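Local coordinates for PGRP-Hd - Peptidoglycan recognition protein homologue (Alvinella pompejana, PDB 3EP1) that probably recognises bacterial peptidoglycan in innate immunity, being a peptidoglycan recognition protein homologue built on the N-acetylmuramoyl-L-alanine amidase fold, at residues Q67-D70 with F71-G74; A131-K134 with L135-G139; A156-G159 with Q160-D164. One frame throughout, in Å; residues are numbered along the deposited sequence.

Contact 1 of 3, residues Q67-D70 with F71-G74; sequences QDAD and FKEG
Gln-67 lies alongside the ring of Phe-71, both side chains pointing the same way over the last two turns of helix 59-72. With CG turned away from its own backbone N (chi1 -177°) and the chain extended, the glutamine brings CG to 3.4 Å from CE2 of Phe-71 and carries its amide on past CE2 and CZ of the same ring, the two planes 30° apart. The amide is held from beyond the helix: NE2 donates to Asp-77 OD1 and to Ile-14 O. An alanine here, lacking the amide and its chain, would probably leave Asp-77 OD1 and Ile-14 O without this donor and the Phe-71 ring less firmly placed. Phe-71 N bonds to Gln-67 O at 2.9 Å, and Lys-72 N to Asp-68 O at 3.1 Å.

The solvent side is looser. Lys-72 folds back at chi3 and chi4, leaving NZ 3.5 Å from CA of Ala-69 but 5.5 Å from OD1 of Asp-68, too far for a salt bridge. Glu-73 N bonds to Ala-69 O at 3.3 Å and more weakly to Asp-70 O. Gly-74 then turns to positive phi (99°), closing the helix in a Schellman motif.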
ATOM      1  N   GLN A  67      19.019  -0.443 -15.596  1.00 21.04           N
ATOM      2  CA  GLN A  67      19.844  -1.208 -14.680  1.00 20.84           C
ATOM      3  C   GLN A  67      21.213  -1.406 -15.317  1.00 21.76           C
ATOM      4  O   GLN A  67      22.229  -1.081 -14.716  1.00 22.48           O
ATOM      5  CB  GLN A  67      19.215  -2.568 -14.362  1.00 20.66           C
ATOM      6  CG  GLN A  67      20.028  -3.363 -13.356  1.00 18.61           C
ATOM      7  CD  GLN A  67      19.492  -4.748 -13.113  1.00 19.22           C
ATOM      8  OE1 GLN A  67      19.229  -5.494 -14.053  1.00 21.17           O
ATOM      9  NE2 GLN A  67      19.339  -5.110 -11.846  1.00 18.00           N
ATOM     10  N   ASP A  68      21.235  -1.919 -16.543  1.00 22.15           N
ATOM     11  CA  ASP A  68      22.495  -2.150 -17.247  1.00 23.44           C
ATOM     12  C   ASP A  68      23.396  -0.916 -17.228  1.00 23.67           C
ATOM     13  O   ASP A  68      24.603  -1.013 -16.977  1.00 23.17           O
ATOM     14  CB  ASP A  68      22.222  -2.540 -18.700  1.00 24.45           C
ATOM     15  CG  ASP A  68      21.646  -3.928 -18.831  1.00 26.29           C
ATOM     16  OD1 ASP A  68      21.194  -4.270 -19.944  1.00 26.08           O
ATOM     17  OD2 ASP A  68      21.646  -4.678 -17.830  1.00 27.85           O
ATOM     18  N   ALA A  69      22.795   0.237 -17.500  1.00 24.37           N
ATOM     19  CA  ALA A  69      23.513   1.501 -17.524  1.00 24.29           C
ATOM     20  C   ALA A  69      24.067   1.830 -16.145  1.00 26.53           C
ATOM     21  O   ALA A  69      25.179   2.343 -16.016  1.00 27.72           O
ATOM     22  CB  ALA A  69      22.587   2.621 -17.992  1.00 25.67           C
ATOM     23  N   ASP A  70      23.293   1.530 -15.110  1.00 24.51           N
ATOM     24  CA  ASP A  70      23.738   1.820 -13.762  1.00 22.99           C
ATOM     25  C   ASP A  70      24.894   0.917 -13.342  1.00 21.98           C
ATOM     26  O   ASP A  70      25.824   1.375 -12.685  1.00 21.00           O
ATOM     27  CB  ASP A  70      22.554   1.717 -12.796  1.00 24.56           C
ATOM     28  CG  ASP A  70      21.489   2.780 -13.072  1.00 25.71           C
ATOM     29  OD1 ASP A  70      20.467   2.818 -12.365  1.00 24.95           O
ATOM     30  OD2 ASP A  70      21.675   3.583 -14.007  1.00 27.05           O
ATOM     31  N   PHE A  71      24.842  -0.356 -13.719  1.00 19.65           N
ATOM     32  CA  PHE A  71      25.930  -1.269 -13.391  1.00 21.46           C
ATOM     33  C   PHE A  71      27.212  -0.749 -14.045  1.00 22.28           C
ATOM     34  O   PHE A  71      28.234  -0.608 -13.384  1.00 23.46           O
ATOM     35  CB  PHE A  71      25.644  -2.688 -13.907  1.00 19.43           C
ATOM     36  CG  PHE A  71      24.733  -3.493 -13.022  1.00 17.36           C
ATOM     37  CD1 PHE A  71      24.926  -3.526 -11.647  1.00 17.35           C
ATOM     38  CD2 PHE A  71      23.718  -4.263 -13.569  1.00 17.34           C
ATOM     39  CE1 PHE A  71      24.125  -4.319 -10.830  1.00 18.46           C
ATOM     40  CE2 PHE A  71      22.914  -5.057 -12.760  1.00 16.95           C
ATOM     41  CZ  PHE A  71      23.119  -5.086 -11.389  1.00 17.96           C
ATOM     42  N   LYS A  72      27.139  -0.446 -15.338  1.00 24.63           N
ATOM     43  CA  LYS A  72      28.298   0.052 -16.081  1.00 26.95           C
ATOM     44  C   LYS A  72      28.992   1.226 -15.408  1.00 27.03           C
ATOM     45  O   LYS A  72      30.213   1.347 -15.464  1.00 25.59           O
ATOM     46  CB  LYS A  72      27.896   0.472 -17.492  1.00 29.48           C
ATOM     47  CG  LYS A  72      27.639  -0.671 -18.451  1.00 33.24           C
ATOM     48  CD  LYS A  72      27.431  -0.123 -19.858  1.00 37.29           C
ATOM     49  CE  LYS A  72      26.127   0.689 -19.989  1.00 39.22           C
ATOM     50  NZ  LYS A  72      24.906  -0.164 -20.226  1.00 39.39           N
ATOM     51  N   GLU A  73      28.209   2.094 -14.776  1.00 25.63           N
ATOM     52  CA  GLU A  73      28.769   3.258 -14.104  1.00 25.53           C
ATOM     53  C   GLU A  73      29.316   2.953 -12.718  1.00 23.64           C
ATOM     54  O   GLU A  73      29.819   3.846 -12.044  1.00 24.21           O
ATOM     55  CB  GLU A  73      27.718   4.359 -14.006  1.00 27.05           C
ATOM     56  CG  GLU A  73      27.294   4.922 -15.346  1.00 31.25           C
ATOM     57  CD  GLU A  73      26.199   5.957 -15.206  1.00 34.62           C
ATOM     58  OE1 GLU A  73      26.411   6.946 -14.465  1.00 36.92           O
ATOM     59  OE2 GLU A  73      25.126   5.777 -15.829  1.00 35.76           O
ATOM     60  N   GLY A  74      29.203   1.700 -12.286  1.00 22.18           N
ATOM     61  CA  GLY A  74      29.718   1.325 -10.981  1.00 21.12           C
ATOM     62  C   GLY A  74      28.732   1.228  -9.825  1.00 21.71           C
ATOM     63  O   GLY A  74      29.142   0.978  -8.692  1.00 19.27           O
TER

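Contact 2 of 3, residues A131-K134 with L135-G139; sequences ALSK and LIICG
Four backbone bonds tie residues 131-134 to the following turn of helix 126-141, each an i to i+4 link. Leu-135 N to Ala-131 O and Cys-138 N to Lys-134 O are the short ones, both 2.8 Å; between them Ile-137 N meets Ser-133 O at 3.1 Å and Ile-136 N meets Leu-132 O at 3.3 Å. All four are nearly straight at the hydrogen.

One apolar pair crosses the contact: Leu-132 and Ile-136 cross obliquely, CD1 against CD1 at 3.7 Å. Ile-136 sets CG1 beside its backbone N (chi1 -58°), which lays that branch over the preceding turn and brings CG1 to 3.3 Å from Leu-132 O. Ile-137 repeats the placement on a neighbouring face, its CD1 lying over both the carbonyl oxygen and OG of Ser-133. Ala-131, Lys-134 and Leu-135 turn to the sheet instead, packing on Ile-90 of strand 90-92, with Phe-82 and Ile-84 of the adjoining strand also covered.

The remaining contact involves sulfur. Lys-134 sets its CG 3.9 Å from SG of Cys-138, while SG also sits 3.4 Å from Lys-134 O. This SG forms a disulfide with Cys-138 of the second subunit, and Lys-134 packs on Ile-137 of that subunit.

One short piece of helix thus serves several neighbours: Ala-131 and Leu-135, with Lys-134 beside them, pack on the sheet, Leu-132 meets Leu-172, and the cysteine, with one lysine methylene beside it, links the two subunits covalently.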
ATOM      1  N   ALA A 131      -0.481   6.875  -9.569  1.00 19.98           N
ATOM      2  CA  ALA A 131       0.392   5.768  -9.182  1.00 19.84           C
ATOM      3  C   ALA A 131       1.380   6.310  -8.162  1.00 19.21           C
ATOM      4  O   ALA A 131       1.659   5.674  -7.146  1.00 19.23           O
ATOM      5  CB  ALA A 131       1.135   5.215 -10.398  1.00 18.38           C
ATOM      6  N   LEU A 132       1.903   7.497  -8.446  1.00 18.80           N
ATOM      7  CA  LEU A 132       2.839   8.147  -7.549  1.00 19.77           C
ATOM      8  C   LEU A 132       2.157   8.308  -6.204  1.00 20.19           C
ATOM      9  O   LEU A 132       2.712   7.956  -5.172  1.00 19.89           O
ATOM     10  CB  LEU A 132       3.240   9.514  -8.097  1.00 19.36           C
ATOM     11  CG  LEU A 132       4.097  10.400  -7.185  1.00 21.93           C
ATOM     12  CD1 LEU A 132       5.193   9.581  -6.529  1.00 22.36           C
ATOM     13  CD2 LEU A 132       4.690  11.535  -8.003  1.00 24.16           C
ATOM     14  N   SER A 133       0.939   8.829  -6.238  1.00 22.13           N
ATOM     15  CA  SER A 133       0.160   9.040  -5.026  1.00 22.07           C
ATOM     16  C   SER A 133      -0.061   7.731  -4.278  1.00 22.26           C
ATOM     17  O   SER A 133       0.108   7.671  -3.059  1.00 22.28           O
ATOM     18  CB  SER A 133      -1.188   9.663  -5.372  1.00 23.07           C
ATOM     19  OG  SER A 133      -1.902   9.971  -4.190  1.00 26.73           O
ATOM     20  N   LYS A 134      -0.428   6.682  -5.010  1.00 20.46           N
ATOM     21  CA  LYS A 134      -0.670   5.376  -4.402  1.00 20.16           C
ATOM     22  C   LYS A 134       0.581   4.808  -3.734  1.00 19.80           C
ATOM     23  O   LYS A 134       0.517   4.318  -2.611  1.00 18.78           O
ATOM     24  CB  LYS A 134      -1.182   4.384  -5.454  1.00 19.85           C
ATOM     25  CG  LYS A 134      -1.478   2.979  -4.913  1.00 22.40           C
ATOM     26  CD  LYS A 134      -2.056   2.062  -6.005  1.00 23.11           C
ATOM     27  CE  LYS A 134      -1.065   1.898  -7.149  1.00 25.63           C
ATOM     28  NZ  LYS A 134      -1.684   1.362  -8.386  1.00 28.81           N
ATOM     29  N   LEU A 135       1.713   4.869  -4.431  1.00 18.81           N
ATOM     30  CA  LEU A 135       2.963   4.345  -3.891  1.00 17.74           C
ATOM     31  C   LEU A 135       3.285   4.937  -2.514  1.00 16.99           C
ATOM     32  O   LEU A 135       3.639   4.231  -1.576  1.00 16.32           O
ATOM     33  CB  LEU A 135       4.107   4.638  -4.866  1.00 16.51           C
ATOM     34  CG  LEU A 135       5.520   4.271  -4.403  1.00 17.21           C
ATOM     35  CD1 LEU A 135       5.618   2.775  -4.199  1.00 20.88           C
ATOM     36  CD2 LEU A 135       6.538   4.727  -5.423  1.00 19.11           C
ATOM     37  N   ILE A 136       3.159   6.246  -2.402  1.00 18.78           N
ATOM     38  CA  ILE A 136       3.452   6.927  -1.155  1.00 19.35           C
ATOM     39  C   ILE A 136       2.472   6.536  -0.049  1.00 20.39           C
ATOM     40  O   ILE A 136       2.863   6.149   1.051  1.00 18.87           O
ATOM     41  CB  ILE A 136       3.401   8.441  -1.370  1.00 20.68           C
ATOM     42  CG1 ILE A 136       4.419   8.831  -2.457  1.00 21.47           C
ATOM     43  CG2 ILE A 136       3.637   9.162  -0.037  1.00 22.11           C
ATOM     44  CD1 ILE A 136       4.307  10.262  -2.963  1.00 19.95           C
ATOM     45  N   ILE A 137       1.187   6.629  -0.355  1.00 22.74           N
ATOM     46  CA  ILE A 137       0.175   6.296   0.621  1.00 23.71           C
ATOM     47  C   ILE A 137       0.332   4.846   1.090  1.00 24.84           C
ATOM     48  O   ILE A 137       0.214   4.556   2.285  1.00 23.85           O
ATOM     49  CB  ILE A 137      -1.228   6.585   0.043  1.00 25.41           C
ATOM     50  CG1 ILE A 137      -1.343   8.090  -0.232  1.00 23.75           C
ATOM     51  CG2 ILE A 137      -2.318   6.155   1.023  1.00 23.97           C
ATOM     52  CD1 ILE A 137      -2.690   8.542  -0.756  1.00 26.14           C
ATOM     53  N   CYS A 138       0.638   3.937   0.170  1.00 23.67           N
ATOM     54  CA  CYS A 138       0.817   2.550   0.571  1.00 23.47           C
ATOM     55  C   CYS A 138       2.157   2.362   1.286  1.00 21.46           C
ATOM     56  O   CYS A 138       2.321   1.448   2.094  1.00 22.32           O
ATOM     57  CB  CYS A 138       0.696   1.623  -0.638  1.00 25.44           C
ATOM     58  SG  CYS A 138      -1.008   1.550  -1.303  1.00 28.34           S
ATOM     59  N   GLY A 139       3.116   3.234   0.994  1.00 21.20           N
ATOM     60  CA  GLY A 139       4.403   3.131   1.656  1.00 18.96           C
ATOM     61  C   GLY A 139       4.197   3.518   3.108  1.00 19.91           C
ATOM     62  O   GLY A 139       4.711   2.875   4.028  1.00 17.54           O
TER

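Contact 3 of 3, residues A156-G159 with Q160-D164; sequences AMSG and QAFYD
Gly-159 O accepts the N-H of Tyr-163 at 3.0 Å in a nearly straight bond (170°), the first i to i+4 link of helix 160-167, with Gly-159 in the N-cap position. Just ahead of it, Ser-158 meets Phe-162: the CB of the phenylalanine rests 3.4 Å from Ser-158 O and 3.8 Å from Ser-158 OG. Only the root of Phe-162 takes part closely, for the ring leads away from the serine. Tyr-163 likewise offers CB, 3.6 Å from Gly-159 O, before its ring departs.

What positions these groups lies one shell out. Ser-158 OG sits between the backbone N and the carbonyl carbon (chi1 61°), where it hydrogen-bonds to Thr-153 OG1 and, weakly, to Thr-154 O; the hydroxyl thus ties the short helix back to the residues that lead into it. Gly-159 makes the bend itself. Its phi of 99° is one at which a side chain would jam against the preceding carbonyl oxygen.

Further out, Tyr-163 packs on Pro-155. The kink joins helix 155-158 to helix 160-167; Met-157 is backbone-bonded to Gln-33 and touches Trp-32, while Phe-162 packs on Leu-31, so both helices border strand 26-33, an inner strand of the sheet.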
ATOM      1  N   ALA A 156      15.644  20.537 -12.482  1.00 24.39           N
ATOM      2  CA  ALA A 156      16.781  19.802 -13.023  1.00 23.26           C
ATOM      3  C   ALA A 156      16.643  18.302 -12.798  1.00 22.29           C
ATOM      4  O   ALA A 156      17.057  17.498 -13.629  1.00 21.05           O
ATOM      5  CB  ALA A 156      18.068  20.298 -12.387  1.00 24.09           C
ATOM      6  N   MET A 157      16.049  17.937 -11.670  1.00 21.39           N
ATOM      7  CA  MET A 157      15.865  16.540 -11.305  1.00 20.21           C
ATOM      8  C   MET A 157      14.737  15.829 -12.026  1.00 19.38           C
ATOM      9  O   MET A 157      14.924  14.722 -12.535  1.00 20.93           O
ATOM     10  CB  MET A 157      15.612  16.424  -9.808  1.00 19.74           C
ATOM     11  CG  MET A 157      16.792  16.768  -8.944  1.00 21.59           C
ATOM     12  SD  MET A 157      16.293  16.870  -7.218  1.00 22.94           S
ATOM     13  CE  MET A 157      15.603  15.285  -6.943  1.00 21.18           C
ATOM     14  N   SER A 158      13.568  16.464 -12.061  1.00 18.01           N
ATOM     15  CA  SER A 158      12.386  15.864 -12.667  1.00 18.66           C
ATOM     16  C   SER A 158      11.715  16.646 -13.796  1.00 19.85           C
ATOM     17  O   SER A 158      10.668  16.242 -14.299  1.00 19.95           O
ATOM     18  CB  SER A 158      11.354  15.599 -11.578  1.00 17.66           C
ATOM     19  OG  SER A 158      10.966  16.809 -10.961  1.00 16.80           O
ATOM     20  N   GLY A 159      12.300  17.767 -14.187  1.00 21.39           N
ATOM     21  CA  GLY A 159      11.709  18.552 -15.253  1.00 23.60           C
ATOM     22  C   GLY A 159      10.887  19.714 -14.736  1.00 24.32           C
ATOM     23  O   GLY A 159      10.188  19.606 -13.728  1.00 24.32           O
ATOM     24  N   GLN A 160      10.984  20.831 -15.445  1.00 25.74           N
ATOM     25  CA  GLN A 160      10.271  22.058 -15.111  1.00 25.08           C
ATOM     26  C   GLN A 160       8.785  21.819 -14.925  1.00 23.88           C
ATOM     27  O   GLN A 160       8.207  22.214 -13.914  1.00 21.33           O
ATOM     28  CB  GLN A 160      10.465  23.076 -16.223  1.00 27.22           C
ATOM     29  CG  GLN A 160      11.375  24.236 -15.872  1.00 30.92           C
ATOM     30  CD  GLN A 160      10.798  25.095 -14.785  1.00 30.04           C
ATOM     31  OE1 GLN A 160       9.583  25.280 -14.712  1.00 32.18           O
ATOM     32  NE2 GLN A 160      11.662  25.642 -13.939  1.00 28.64           N
ATOM     33  N   ALA A 161       8.173  21.171 -15.911  1.00 22.79           N
ATOM     34  CA  ALA A 161       6.749  20.895 -15.860  1.00 22.45           C
ATOM     35  C   ALA A 161       6.348  20.134 -14.602  1.00 22.06           C
ATOM     36  O   ALA A 161       5.323  20.426 -14.004  1.00 23.31           O
ATOM     37  CB  ALA A 161       6.312  20.128 -17.110  1.00 23.42           C
ATOM     38  N   PHE A 162       7.149  19.162 -14.190  1.00 21.52           N
ATOM     39  CA  PHE A 162       6.808  18.400 -12.997  1.00 21.19           C
ATOM     40  C   PHE A 162       6.944  19.245 -11.744  1.00 21.40           C
ATOM     41  O   PHE A 162       6.092  19.208 -10.866  1.00 22.48           O
ATOM     42  CB  PHE A 162       7.699  17.167 -12.860  1.00 21.15           C
ATOM     43  CG  PHE A 162       7.004  15.995 -12.236  1.00 21.17           C
ATOM     44  CD1 PHE A 162       6.240  16.156 -11.082  1.00 20.08           C
ATOM     45  CD2 PHE A 162       7.086  14.733 -12.818  1.00 19.44           C
ATOM     46  CE1 PHE A 162       5.565  15.079 -10.522  1.00 19.19           C
ATOM     47  CE2 PHE A 162       6.415  13.644 -12.263  1.00 19.81           C
ATOM     48  CZ  PHE A 162       5.653  13.817 -11.116  1.00 18.53           C
ATOM     49  N   TYR A 163       8.040  19.984 -11.661  1.00 22.05           N
ATOM     50  CA  TYR A 163       8.317  20.852 -10.525  1.00 23.76           C
ATOM     51  C   TYR A 163       7.231  21.918 -10.357  1.00 25.14           C
ATOM     52  O   TYR A 163       6.769  22.173  -9.248  1.00 26.61           O
ATOM     53  CB  TYR A 163       9.673  21.535 -10.721  1.00 21.21           C
ATOM     54  CG  TYR A 163      10.043  22.505  -9.632  1.00 23.80           C
ATOM     55  CD1 TYR A 163      10.605  22.062  -8.436  1.00 24.55           C
ATOM     56  CD2 TYR A 163       9.827  23.869  -9.793  1.00 24.66           C
ATOM     57  CE1 TYR A 163      10.949  22.957  -7.429  1.00 26.40           C
ATOM     58  CE2 TYR A 163      10.162  24.773  -8.794  1.00 25.36           C
ATOM     59  CZ  TYR A 163      10.725  24.313  -7.616  1.00 28.33           C
ATOM     60  OH  TYR A 163      11.074  25.212  -6.629  1.00 32.80           O
ATOM     61  N   ASP A 164       6.836  22.540 -11.462  1.00 26.77           N
ATOM     62  CA  ASP A 164       5.814  23.583 -11.434  1.00 26.99           C
ATOM     63  C   ASP A 164       4.521  23.094 -10.811  1.00 26.90           C
ATOM     64  O   ASP A 164       3.903  23.796 -10.015  1.00 26.57           O
ATOM     65  CB  ASP A 164       5.512  24.074 -12.852  1.00 26.97           C
ATOM     66  CG  ASP A 164       6.601  24.961 -13.412  1.00 26.17           C
ATOM     67  OD1 ASP A 164       6.579  25.213 -14.637  1.00 28.37           O
ATOM     68  OD2 ASP A 164       7.468  25.410 -12.636  1.00 26.34           O
TER

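All three contacts are local, within a helix or at a junction of two, yet they sit differently. Contact 1, at the C-terminal end of helix 59-72, has the most exposed residues, though Gln-67 and Asp-70 are buried; contact 2, within helix 126-141, is apolar on one face and subunit-facing on another; contact 3 is mainly buried. Contacts 1 and 2 lie on opposite sides of the chain's centre, their centres about 27 Å apart, and do not touch. Contacts 2 and 3 do: Leu-132 CD2 packs 4.0 Å from Phe-162 CZ, joining helices 126-141 and 160-167. Glycines with positive phi mark the breaks in contacts 1 and 3, whereas contact 2 runs on uninterrupted.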